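Local coordinates for protein vestitone reductase (PDB 2P4H) that catalyses the stereospecific, NADPH-dependent reduction of (3R)-vestitone to the corresponding isoflavanol, the penultimate step in making the defence compound medicarpin in alfalfa, at residues A[78-83]-A[120-125]. Residues are numbered along the deposited sequence; the frame is centred on the assembly and turned at random.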
loop_
_atom_site.group_PDB
_atom_site.type_symbol
_atom_site.label_atom_id
_atom_site.label_comp_id
_atom_site.label_asym_id
_atom_site.label_seq_id
_atom_site.Cartn_x
_atom_site.Cartn_y
_atom_site.Cartn_z
ATOM N N ILE A 78 -11.234 9.585 4.443
ATOM C CA ILE A 78 -11.375 8.141 4.565
ATOM C C ILE A 78 -10.218 7.521 3.795
ATOM O O ILE A 78 -10.037 7.801 2.604
ATOM C CB ILE A 78 -12.699 7.619 3.949
ATOM C CG1 ILE A 78 -13.901 8.157 4.731
ATOM C CG2 ILE A 78 -12.710 6.092 3.958
ATOM C CD1 ILE A 78 -15.243 7.853 4.068
ATOM N N PHE A 79 -9.424 6.707 4.483
ATOM C CA PHE A 79 -8.300 6.015 3.861
ATOM C C PHE A 79 -8.682 4.540 3.858
ATOM O O PHE A 79 -8.626 3.868 4.892
ATOM C CB PHE A 79 -7.006 6.208 4.663
ATOM C CG PHE A 79 -6.523 7.639 4.743
ATOM C CD1 PHE A 79 -7.068 8.635 3.936
ATOM C CD2 PHE A 79 -5.495 7.980 5.620
ATOM C CE1 PHE A 79 -6.597 9.950 4.002
ATOM C CE2 PHE A 79 -5.017 9.289 5.693
ATOM C CZ PHE A 79 -5.568 10.275 4.884
ATOM N N HIS A 80 -9.086 4.044 2.695
ATOM C CA HIS A 80 -9.501 2.657 2.566
ATOM C C HIS A 80 -8.321 1.783 2.150
ATOM O O HIS A 80 -7.986 1.698 0.964
ATOM C CB HIS A 80 -10.637 2.548 1.543
ATOM C CG HIS A 80 -11.322 1.220 1.553
ATOM N ND1 HIS A 80 -12.132 0.781 0.528
ATOM C CD2 HIS A 80 -11.322 0.236 2.482
ATOM C CE1 HIS A 80 -12.599 -0.420 0.826
ATOM N NE2 HIS A 80 -12.123 -0.771 2.006
ATOM N N THR A 81 -7.701 1.132 3.133
ATOM C CA THR A 81 -6.534 0.279 2.895
ATOM C C THR A 81 -6.841 -1.214 2.989
ATOM O O THR A 81 -5.982 -2.047 2.691
ATOM C CB THR A 81 -5.407 0.564 3.917
ATOM O OG1 THR A 81 -5.668 -0.154 5.132
ATOM C CG2 THR A 81 -5.331 2.052 4.233
ATOM N N ALA A 82 -8.059 -1.546 3.403
ATOM C CA ALA A 82 -8.462 -2.939 3.569
ATOM C C ALA A 82 -9.115 -3.585 2.351
ATOM O O ALA A 82 -9.709 -2.910 1.509
ATOM C CB ALA A 82 -9.398 -3.056 4.768
ATOM N N SER A 83 -8.993 -4.907 2.281
ATOM C CA SER A 83 -9.575 -5.709 1.212
ATOM C C SER A 83 -10.143 -6.985 1.828
ATOM O O SER A 83 -9.692 -7.426 2.886
ATOM C CB SER A 83 -8.521 -6.068 0.158
ATOM O OG SER A 83 -8.345 -5.011 -0.771
ATOM N N PHE A 120 -11.432 10.746 -0.354
ATOM C CA PHE A 120 -11.501 9.305 -0.130
ATOM C C PHE A 120 -10.270 8.764 -0.847
ATOM O O PHE A 120 -10.137 8.928 -2.061
ATOM C CB PHE A 120 -12.780 8.727 -0.753
ATOM C CG PHE A 120 -12.946 7.244 -0.552
ATOM C CD1 PHE A 120 -12.221 6.336 -1.317
ATOM C CD2 PHE A 120 -13.832 6.756 0.408
ATOM C CE1 PHE A 120 -12.376 4.963 -1.132
ATOM C CE2 PHE A 120 -13.993 5.387 0.601
ATOM C CZ PHE A 120 -13.266 4.487 -0.169
ATOM N N ILE A 121 -9.364 8.148 -0.097
ATOM C CA ILE A 121 -8.143 7.621 -0.692
ATOM C C ILE A 121 -8.127 6.104 -0.630
ATOM O O ILE A 121 -8.174 5.500 0.448
ATOM C CB ILE A 121 -6.894 8.191 0.009
ATOM C CG1 ILE A 121 -6.951 9.720 -0.022
ATOM C CG2 ILE A 121 -5.633 7.710 -0.695
ATOM C CD1 ILE A 121 -5.726 10.411 0.558
ATOM N N TYR A 122 -8.065 5.497 -1.809
ATOM C CA TYR A 122 -8.063 4.048 -1.942
ATOM C C TYR A 122 -6.672 3.517 -2.236
ATOM O O TYR A 122 -5.985 4.010 -3.130
ATOM C CB TYR A 122 -9.003 3.627 -3.072
ATOM C CG TYR A 122 -9.124 2.131 -3.216
ATOM C CD1 TYR A 122 -9.805 1.382 -2.256
ATOM C CD2 TYR A 122 -8.530 1.456 -4.283
ATOM C CE1 TYR A 122 -9.892 0.000 -2.348
ATOM C CE2 TYR A 122 -8.612 0.061 -4.383
ATOM C CZ TYR A 122 -9.296 -0.652 -3.406
ATOM O OH TYR A 122 -9.380 -2.026 -3.472
ATOM N N THR A 123 -6.274 2.502 -1.482
ATOM C CA THR A 123 -4.976 1.872 -1.652
ATOM C C THR A 123 -5.019 0.849 -2.781
ATOM O O THR A 123 -5.733 -0.149 -2.678
ATOM C CB THR A 123 -4.550 1.144 -0.353
ATOM O OG1 THR A 123 -4.270 2.111 0.669
ATOM C CG2 THR A 123 -3.319 0.286 -0.591
ATOM N N SER A 124 -4.285 1.100 -3.864
ATOM C CA SER A 124 -4.234 0.135 -4.954
ATOM C C SER A 124 -2.863 -0.532 -4.966
ATOM O O SER A 124 -2.103 -0.407 -4.002
ATOM C CB SER A 124 -4.544 0.779 -6.308
ATOM O OG SER A 124 -4.788 -0.239 -7.272
ATOM N N SER A 125 -2.531 -1.200 -6.066
ATOM C CA SER A 125 -1.299 -1.973 -6.144
ATOM C C SER A 125 -0.667 -2.010 -7.527
ATOM O O SER A 125 -1.345 -1.813 -8.530
ATOM C CB SER A 125 -1.633 -3.403 -5.699
ATOM O OG SER A 125 -0.709 -4.356 -6.178
HETATM O O HOH W 1 -10.958 -3.116 -1.271
#
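I121 is held through both its backbone polar atoms. Its N donates to I78 O at 2.8 Å, an almost straight bond. Its O accepts from H80 N at 2.8 Å, with a more bent N-H...O angle. A third, longer bond runs from T123 N to H80 O (3.1 Å), the donor lying 27° off the carbonyl plane. Beyond H80 the two segments are also linked by a water that donates to A82 O and is hydrogen-bonded to Y122 OH (2.9 Å); the water oxygen sits at the edge of the tyrosine ring, in its plane. The bonds join parallel strands 77-80 and 119-125, neighbours in the middle of the seven-stranded sheet of a Rossmann fold; helix 95-111 lies in the connection between them. T123 packs on L13, a predicted NADP(+)-binding residue, and T81 OG1 is hydrogen-bonded to T7 O, so this end of the pair probably borders the cofactor site. On one face, I78, H80, F120 and Y122 form a patch. With CG anti to the backbone N (chi1 -179°), F120 swings its ring along the neighbouring strand. There its CE2 meets I78 CG2 at 3.7 Å. Its CZ meets H80 CB at 3.7 Å. The H80 ring lies alongside that of Y122, the planes inclined at 62°, while helices 95-111 and 158-177 pack against this patch. On the other face the F79 ring turns toward I121, CE1 touching the isoleucine CD1 at 3.6 Å, and H234 of helix 227-239 meets F79 in an edge-to-face ring contact while also packing on I121.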